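Local structure of farnesyl pyrophosphate synthase (Pseudomonas aeruginosa, 3ZOU) at residues A[268-273]-A[286-291]; A[192-197]-A[203-208]; A[22-25]-A[29-32]. The protein catalyses the condensation of geranyl and isopentenyl diphosphates to farnesyl diphosphate, probably with magnesium ions as in related prenyl synthases. One frame throughout, in Å; residues are numbered along the deposited sequence.

How the contacts relate
Along the chain the three contacts follow one another in the order 3, 2, 1, each a packing of segments close in sequence. Contacts 1 and 2 are neighbours: their centres lie 16 Å apart and they touch where Ala273 O meets Ala207 CB at 3.4 Å. Contact 3 stands on the far side of the chain's centre from contact 1, with 40 Å between centres, and its nearest atoms are about 16 Å from those of contact 2. Contact 1 alone reaches a ligand, giving Leu287 and Tyr290 to the fragment pocket. None of the three supplies residues to the geranyl diphosphate pocket, where Asp84 and Asp90 bind magnesium.

Contact 1 (A[268-273]-A[286-291]); sequences DLALAA and QLARYI. With 6H6 (3-(2-oxo-1,3-benzoxazol-3(2H)-yl)propanoic acid), chain G.
Ala270 and Ala288 face each other between helices 256-273 and 282-293, which form an antiparallel pair, and their CB atoms meet at 4.0 Å, where the backbones also come nearest. The axes run at 177° and approach to 9.3 Å, a spacing that lets two small methyls touch directly. Leu271 CD2 extends this apolar patch, reaching Ala288 CB at 4.3 Å.

A second kind of contact sets an aliphatic side chain against a charged one. Arg289, extended from CG to NE, crosses Leu271 at about a right angle. Its guanidinium receives Leu271 CD2 over one face, 4.0 Å above the plane and displaced toward the rim, while Leu271 CD1 lies 3.8 Å from Arg289 NE. No hydrogen bond joins the segments; this is van der Waals packing at the edge of the interface.

Fragment contacts come from the same helix but from other residues. Tyr290 has CG anti to the backbone N (chi1 169°), and one face of its ring takes the benzoxazolone, with O2 3.7 Å above the ring plane and over its centre. Leu287 CD1 touches C4 of the fragment at 3.9 Å.

Helix 202-227 packs on both helices of the pair, through Tyr211 on Ala270 and Leu287 and through Ile215 on Ala270 and Ile291. Ile3 of helix 3-19 lies against Gln286, Leu287 and Tyr290.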
loop_
_atom_site.group_PDB
_atom_site.type_symbol
_atom_site.label_atom_id
_atom_site.label_comp_id
_atom_site.label_asym_id
_atom_site.label_seq_id
_atom_site.Cartn_x
_atom_site.Cartn_y
_atom_site.Cartn_z
ATOM N N ASP A 268 -10.270 32.085 5.104
ATOM C CA ASP A 268 -11.267 32.684 4.249
ATOM C C ASP A 268 -11.455 32.011 2.913
ATOM O O ASP A 268 -12.523 31.901 2.424
ATOM C CB ASP A 268 -10.976 34.176 4.039
ATOM C CG ASP A 268 -11.053 34.973 5.276
ATOM O OD1 ASP A 268 -11.652 34.505 6.299
ATOM O OD2 ASP A 268 -10.543 36.136 5.224
ATOM N N LEU A 269 -10.358 31.543 2.301
ATOM C CA LEU A 269 -10.476 30.811 1.075
ATOM C C LEU A 269 -11.219 29.513 1.275
ATOM O O LEU A 269 -12.016 29.158 0.457
ATOM C CB LEU A 269 -9.063 30.528 0.509
ATOM C CG LEU A 269 -8.309 31.704 -0.046
ATOM C CD1 LEU A 269 -6.842 31.353 -0.345
ATOM C CD2 LEU A 269 -9.013 32.269 -1.257
ATOM N N ALA A 270 -10.977 28.855 2.427
ATOM C CA ALA A 270 -11.688 27.605 2.743
ATOM C C ALA A 270 -13.189 27.858 2.867
ATOM O O ALA A 270 -14.010 27.129 2.360
ATOM C CB ALA A 270 -11.148 26.983 3.994
ATOM N N LEU A 271 -13.529 28.937 3.585
ATOM C CA LEU A 271 -14.977 29.261 3.813
ATOM C C LEU A 271 -15.638 29.642 2.495
ATOM O O LEU A 271 -16.730 29.220 2.218
ATOM C CB LEU A 271 -15.093 30.391 4.822
ATOM C CG LEU A 271 -14.671 29.995 6.247
ATOM C CD1 LEU A 271 -14.640 31.226 7.152
ATOM C CD2 LEU A 271 -15.456 28.869 6.868
ATOM N N ALA A 272 -14.939 30.382 1.677
ATOM C CA ALA A 272 -15.482 30.811 0.366
ATOM C C ALA A 272 -15.737 29.617 -0.545
ATOM O O ALA A 272 -16.681 29.578 -1.273
ATOM C CB ALA A 272 -14.537 31.732 -0.319
ATOM N N ALA A 273 -14.855 28.598 -0.460
ATOM C CA ALA A 273 -15.075 27.409 -1.246
ATOM C C ALA A 273 -16.358 26.710 -0.878
ATOM O O ALA A 273 -16.912 26.021 -1.713
ATOM C CB ALA A 273 -13.935 26.443 -1.039
ATOM N N GLN A 286 -16.584 25.189 10.606
ATOM C CA GLN A 286 -16.096 25.290 11.974
ATOM C C GLN A 286 -14.644 24.807 12.136
ATOM O O GLN A 286 -13.873 25.350 12.908
ATOM C CB GLN A 286 -17.038 24.554 12.941
ATOM C CG GLN A 286 -18.374 25.248 13.086
ATOM C CD GLN A 286 -19.263 24.538 14.121
ATOM O OE1 GLN A 286 -18.756 23.983 15.116
ATOM N NE2 GLN A 286 -20.562 24.619 13.938
ATOM N N LEU A 287 -14.322 23.737 11.433
ATOM C CA LEU A 287 -12.954 23.254 11.426
ATOM C C LEU A 287 -11.998 24.287 10.844
ATOM O O LEU A 287 -10.970 24.506 11.428
ATOM C CB LEU A 287 -12.855 21.933 10.620
ATOM C CG LEU A 287 -11.419 21.400 10.565
ATOM C CD1 LEU A 287 -10.968 20.890 11.910
ATOM C CD2 LEU A 287 -11.445 20.263 9.552
ATOM N N ALA A 288 -12.363 24.898 9.761
ATOM C CA ALA A 288 -11.538 25.961 9.184
ATOM C C ALA A 288 -11.228 27.079 10.149
ATOM O O ALA A 288 -10.082 27.543 10.244
ATOM C CB ALA A 288 -12.091 26.470 7.892
ATOM N N ARG A 289 -12.276 27.498 10.883
ATOM C CA ARG A 289 -12.028 28.512 11.914
ATOM C C ARG A 289 -11.197 28.007 13.044
ATOM O O ARG A 289 -10.279 28.705 13.555
ATOM C CB ARG A 289 -13.387 29.038 12.384
ATOM C CG ARG A 289 -14.168 29.680 11.257
ATOM C CD ARG A 289 -15.341 30.525 11.759
ATOM N NE ARG A 289 -16.160 30.951 10.655
ATOM C CZ ARG A 289 -17.309 30.372 10.312
ATOM N NH1 ARG A 289 -17.753 29.315 10.964
ATOM N NH2 ARG A 289 -17.993 30.848 9.294
ATOM N N TYR A 290 -11.474 26.814 13.533
ATOM C CA TYR A 290 -10.720 26.232 14.637
ATOM C C TYR A 290 -9.203 26.216 14.363
ATOM O O TYR A 290 -8.399 26.524 15.236
ATOM C CB TYR A 290 -11.179 24.799 14.907
ATOM C CG TYR A 290 -10.274 24.068 15.835
ATOM C CD1 TYR A 290 -10.360 24.244 17.217
ATOM C CD2 TYR A 290 -9.319 23.170 15.327
ATOM C CE1 TYR A 290 -9.488 23.589 18.084
ATOM C CE2 TYR A 290 -8.444 22.549 16.181
ATOM C CZ TYR A 290 -8.535 22.784 17.556
ATOM O OH TYR A 290 -7.655 22.101 18.410
ATOM N N ILE A 291 -8.864 25.857 13.116
ATOM C CA ILE A 291 -7.462 25.675 12.759
ATOM C C ILE A 291 -6.645 26.963 12.982
ATOM O O ILE A 291 -5.550 26.918 13.530
ATOM C CB ILE A 291 -7.323 25.209 11.299
ATOM C CG1 ILE A 291 -7.753 23.750 11.152
ATOM C CG2 ILE A 291 -5.906 25.347 10.805
ATOM C CD1 ILE A 291 -8.067 23.372 9.751
HETATM O O 6H6 G . -8.356 18.879 22.574
HETATM N N1 6H6 G . -10.004 19.990 18.908
HETATM O O1 6H6 G . -11.807 21.184 19.689
HETATM C C2 6H6 G . -11.175 20.605 18.782
HETATM O O2 6H6 G . -11.590 20.494 17.495
HETATM C C3 6H6 G . -10.635 19.831 16.822
HETATM C C4 6H6 G . -10.579 19.485 15.487
HETATM C C5 6H6 G . -9.455 18.771 15.085
HETATM C C6 6H6 G . -8.452 18.441 15.992
HETATM C C7 6H6 G . -8.503 18.773 17.329
HETATM C C8 6H6 G . -9.618 19.494 17.731
HETATM C C9 6H6 G . -9.277 19.850 20.162
HETATM C C10 6H6 G . -9.963 18.644 20.842
HETATM C C11 6H6 G . -9.172 18.104 22.033
HETATM O OXT 6H6 G . -9.441 16.936 22.401
#

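Contact 2 (A[192-197]-A[203-208]); sequences LGALAS and ASLAAL
Ala194 presents its single methyl to two leucines of the following helix: its CB lies 3.5 Å from Leu205 CD2 and 3.8 Å from Leu208 CD1. The first distance is short for two methyl carbons and marks tight packing. The segments run roughly antiparallel, at 154°, with axes 10.6 Å apart at their closest, so the leucine side chains, rather than a close backbone approach, fill most of the interval to the alanine.

Both leucines use the same conformation. In Leu205 and Leu208 alike, CG stands anti to the carbonyl carbon and beside the backbone N, and CD1 lies roughly anti to CA (chi2 -179° in Leu205). The starting directions differ, however. The CB of Leu208 already points at the other helix, whereas that of Leu205 leaves to one side and its terminal methyls make the approach. The branches of Leu205 then divide the work: CD2 goes to Ala194, while CD1 meets Leu195 CD2 at a looser 4.5 Å.

Beside this apolar patch, Ser197 folds back on its own chain. Its OG, placed between the backbone N and the carbonyl carbon by a chi1 of 72°, donates to Ala194 O at 2.7 Å, in the carbonyl plane. The same oxygen also accepts from Ser197 N at 3.1 Å, and the hydroxyl is further hydrogen-bonded to Arg199 N.

Methyl-to-methyl contacts thus join helices 171-196 and 202-227, with no hydrogen bond between the segments. Ser197 serves Ala194 O with both N and OG, whereas Ala196 O is bonded to Arg65 NE, from a distant part of the chain. Between the two segments the contact is apolar; the bonds of Ser197 lie near the end of helix 171-196, where the chain leaves it.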
loop_
_atom_site.group_PDB
_atom_site.type_symbol
_atom_site.label_atom_id
_atom_site.label_comp_id
_atom_site.label_asym_id
_atom_site.label_seq_id
_atom_site.Cartn_x
_atom_site.Cartn_y
_atom_site.Cartn_z
ATOM N N LEU A 192 -12.703 11.423 -0.520
ATOM C CA LEU A 192 -13.269 10.111 -0.253
ATOM C C LEU A 192 -14.593 10.223 0.511
ATOM O O LEU A 192 -15.506 9.466 0.227
ATOM C CB LEU A 192 -12.268 9.255 0.502
ATOM C CG LEU A 192 -11.443 8.337 -0.381
ATOM C CD1 LEU A 192 -10.655 9.044 -1.448
ATOM C CD2 LEU A 192 -10.519 7.486 0.489
ATOM N N GLY A 193 -14.634 11.129 1.484
ATOM C CA GLY A 193 -15.919 11.324 2.206
ATOM C C GLY A 193 -16.975 11.830 1.254
ATOM O O GLY A 193 -18.122 11.369 1.303
ATOM N N ALA A 194 -16.602 12.723 0.344
ATOM C CA ALA A 194 -17.545 13.271 -0.634
ATOM C C ALA A 194 -18.040 12.154 -1.538
ATOM O O ALA A 194 -19.204 12.029 -1.866
ATOM C CB ALA A 194 -16.904 14.387 -1.426
ATOM N N LEU A 195 -17.131 11.259 -1.967
ATOM C CA LEU A 195 -17.548 10.169 -2.807
ATOM C C LEU A 195 -18.514 9.229 -2.080
ATOM O O LEU A 195 -19.416 8.692 -2.703
ATOM C CB LEU A 195 -16.268 9.418 -3.322
ATOM C CG LEU A 195 -15.458 10.144 -4.400
ATOM C CD1 LEU A 195 -14.094 9.517 -4.516
ATOM C CD2 LEU A 195 -16.178 10.166 -5.752
ATOM N N ALA A 196 -18.262 8.993 -0.806
ATOM C CA ALA A 196 -19.030 8.129 0.036
ATOM C C ALA A 196 -20.449 8.688 0.224
ATOM O O ALA A 196 -21.315 7.890 0.577
ATOM C CB ALA A 196 -18.407 7.955 1.417
ATOM N N SER A 197 -20.635 9.967 0.017
ATOM C CA SER A 197 -22.019 10.549 0.157
ATOM C C SER A 197 -23.003 9.944 -0.866
ATOM O O SER A 197 -24.220 9.943 -0.598
ATOM C CB SER A 197 -22.023 12.037 -0.057
ATOM O OG SER A 197 -21.820 12.440 -1.394
ATOM N N ALA A 203 -18.649 19.918 -9.692
ATOM C CA ALA A 203 -18.499 21.217 -9.110
ATOM C C ALA A 203 -18.353 21.101 -7.587
ATOM O O ALA A 203 -17.566 21.842 -7.014
ATOM C CB ALA A 203 -19.698 22.073 -9.465
ATOM N N SER A 204 -19.148 20.262 -6.945
ATOM C CA SER A 204 -18.991 20.139 -5.474
ATOM C C SER A 204 -17.663 19.538 -5.092
ATOM O O SER A 204 -17.039 19.961 -4.099
ATOM C CB SER A 204 -20.071 19.330 -4.848
ATOM O OG SER A 204 -21.304 19.981 -4.964
ATOM N N LEU A 205 -17.213 18.552 -5.867
ATOM C CA LEU A 205 -15.867 18.016 -5.620
ATOM C C LEU A 205 -14.766 19.032 -5.776
ATOM O O LEU A 205 -13.849 19.067 -5.000
ATOM C CB LEU A 205 -15.592 16.820 -6.526
ATOM C CG LEU A 205 -16.439 15.582 -6.250
ATOM C CD1 LEU A 205 -16.086 14.420 -7.193
ATOM C CD2 LEU A 205 -16.286 15.071 -4.821
ATOM N N ALA A 206 -14.862 19.905 -6.762
ATOM C CA ALA A 206 -13.866 20.888 -6.991
ATOM C C ALA A 206 -13.849 21.883 -5.819
ATOM O O ALA A 206 -12.790 22.353 -5.388
ATOM C CB ALA A 206 -14.117 21.599 -8.320
ATOM N N ALA A 207 -15.055 22.296 -5.386
ATOM C CA ALA A 207 -15.142 23.191 -4.258
ATOM C C ALA A 207 -14.554 22.618 -3.012
ATOM O O ALA A 207 -13.853 23.284 -2.283
ATOM C CB ALA A 207 -16.610 23.560 -4.016
ATOM N N LEU A 208 -14.875 21.373 -2.771
ATOM C CA LEU A 208 -14.327 20.682 -1.604
ATOM C C LEU A 208 -12.844 20.508 -1.697
ATOM O O LEU A 208 -12.112 20.591 -0.690
ATOM C CB LEU A 208 -15.089 19.347 -1.369
ATOM C CG LEU A 208 -16.472 19.428 -0.739
ATOM C CD1 LEU A 208 -17.155 18.095 -0.868
ATOM C CD2 LEU A 208 -16.458 19.867 0.728
#

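Contact 3 (A[22-25]-A[29-32]); sequences FVAP and LQRL
Ala24 points its methyl at the start of the facing helical segment and meets main chain first, with its CB 3.8 Å from Leu29 O and 3.9 Å from Gln30 CA. Leu29 CB lies just beyond, at 4.1 Å from Ala24 CB. The backbones are close as well: the CA atoms of Ala24 and Gln30 are 5.4 Å apart, consistent with the small Ala24 side chain meeting backbone.

Leu29 and Pro25 form the second pairing, in which the leucine side chain runs obliquely to the proline ring. With CG anti to the carbonyl carbon (chi1 -61°), the leucine sends its CD1 branch to the CG-CD side of the ring, 3.9 Å from Pro25 CG and 4.0 Å from Pro25 CD. Gln30 starts away from the loop, yet its CG still passes Ala24 CB at 4.2 Å. No hydrogen bond links the two segments; the contacts are van der Waals.

Tyr33, further along helix 30-40, packs on Ala24 and Pro25. Across the dimer, Ala152 of the second subunit meets Pro25 and Gly156 of the second subunit meets Leu29. The contact thus belongs to a helix-loop-helix connection, between helices 3-19 and 30-40 of the all-alpha isoprenoid (terpenoid) synthase fold, whose Pro25 and Leu29 also pack against the second subunit.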
loop_
_atom_site.group_PDB
_atom_site.type_symbol
_atom_site.label_atom_id
_atom_site.label_comp_id
_atom_site.label_asym_id
_atom_site.label_seq_id
_atom_site.Cartn_x
_atom_site.Cartn_y
_atom_site.Cartn_z
ATOM N N PHE A 22 -7.642 -5.036 14.019
ATOM C CA PHE A 22 -6.307 -5.481 14.512
ATOM C C PHE A 22 -6.328 -6.822 15.191
ATOM O O PHE A 22 -5.537 -7.081 16.114
ATOM C CB PHE A 22 -5.610 -4.384 15.355
ATOM C CG PHE A 22 -5.547 -3.081 14.652
ATOM C CD1 PHE A 22 -4.935 -3.007 13.412
ATOM C CD2 PHE A 22 -6.095 -1.917 15.169
ATOM C CE1 PHE A 22 -4.877 -1.801 12.717
ATOM C CE2 PHE A 22 -6.045 -0.732 14.487
ATOM C CZ PHE A 22 -5.451 -0.681 13.226
ATOM N N VAL A 23 -7.157 -7.741 14.683
ATOM C CA VAL A 23 -7.233 -9.076 15.285
ATOM C C VAL A 23 -6.446 -10.001 14.378
ATOM O O VAL A 23 -6.754 -10.172 13.218
ATOM C CB VAL A 23 -8.701 -9.554 15.465
ATOM C CG1 VAL A 23 -8.696 -10.940 16.075
ATOM C CG2 VAL A 23 -9.507 -8.591 16.333
ATOM N N ALA A 24 -5.383 -10.581 14.923
ATOM C CA ALA A 24 -4.535 -11.472 14.187
ATOM C C ALA A 24 -5.303 -12.701 13.783
ATOM O O ALA A 24 -6.040 -13.241 14.626
ATOM C CB ALA A 24 -3.332 -11.901 15.030
ATOM N N PRO A 25 -5.158 -13.127 12.535
ATOM C CA PRO A 25 -5.909 -14.340 12.126
ATOM C C PRO A 25 -5.357 -15.640 12.684
ATOM O O PRO A 25 -6.040 -16.681 12.598
ATOM C CB PRO A 25 -5.821 -14.338 10.605
ATOM C CG PRO A 25 -4.772 -13.373 10.230
ATOM C CD PRO A 25 -4.471 -12.476 11.391
ATOM N N LEU A 29 0.969 -14.476 14.360
ATOM C CA LEU A 29 0.874 -13.064 13.891
ATOM C C LEU A 29 0.459 -12.119 14.977
ATOM O O LEU A 29 0.291 -10.925 14.748
ATOM C CB LEU A 29 -0.084 -13.000 12.694
ATOM C CG LEU A 29 0.291 -13.803 11.434
ATOM C CD1 LEU A 29 -0.849 -13.749 10.438
ATOM C CD2 LEU A 29 1.606 -13.338 10.816
ATOM N N GLN A 30 0.328 -12.602 16.237
ATOM C CA GLN A 30 -0.145 -11.758 17.293
ATOM C C GLN A 30 0.700 -10.535 17.521
ATOM O O GLN A 30 0.186 -9.444 17.696
ATOM C CB GLN A 30 -0.230 -12.566 18.594
ATOM C CG GLN A 30 -1.548 -13.298 18.609
ATOM C CD GLN A 30 -1.744 -14.160 19.825
ATOM O OE1 GLN A 30 -0.794 -14.513 20.514
ATOM N NE2 GLN A 30 -2.990 -14.545 20.057
ATOM N N ARG A 31 2.012 -10.696 17.517
ATOM C CA ARG A 31 2.865 -9.531 17.869
ATOM C C ARG A 31 2.806 -8.476 16.763
ATOM O O ARG A 31 2.754 -7.274 17.061
ATOM C CB ARG A 31 4.311 -9.979 18.089
ATOM C CG ARG A 31 5.220 -8.904 18.662
ATOM C CD ARG A 31 6.587 -9.477 19.042
ATOM N NE ARG A 31 7.514 -8.542 19.655
ATOM C CZ ARG A 31 8.361 -7.801 18.994
ATOM N NH1 ARG A 31 8.315 -7.740 17.654
ATOM N NH2 ARG A 31 9.191 -7.015 19.654
ATOM N N LEU A 32 2.785 -8.914 15.507
ATOM C CA LEU A 32 2.652 -7.959 14.405
ATOM C C LEU A 32 1.392 -7.138 14.492
ATOM O O LEU A 32 1.432 -5.919 14.359
ATOM C CB LEU A 32 2.697 -8.759 13.075
ATOM C CG LEU A 32 2.438 -7.891 11.824
ATOM C CD1 LEU A 32 3.554 -6.894 11.617
ATOM C CD2 LEU A 32 2.261 -8.790 10.605
#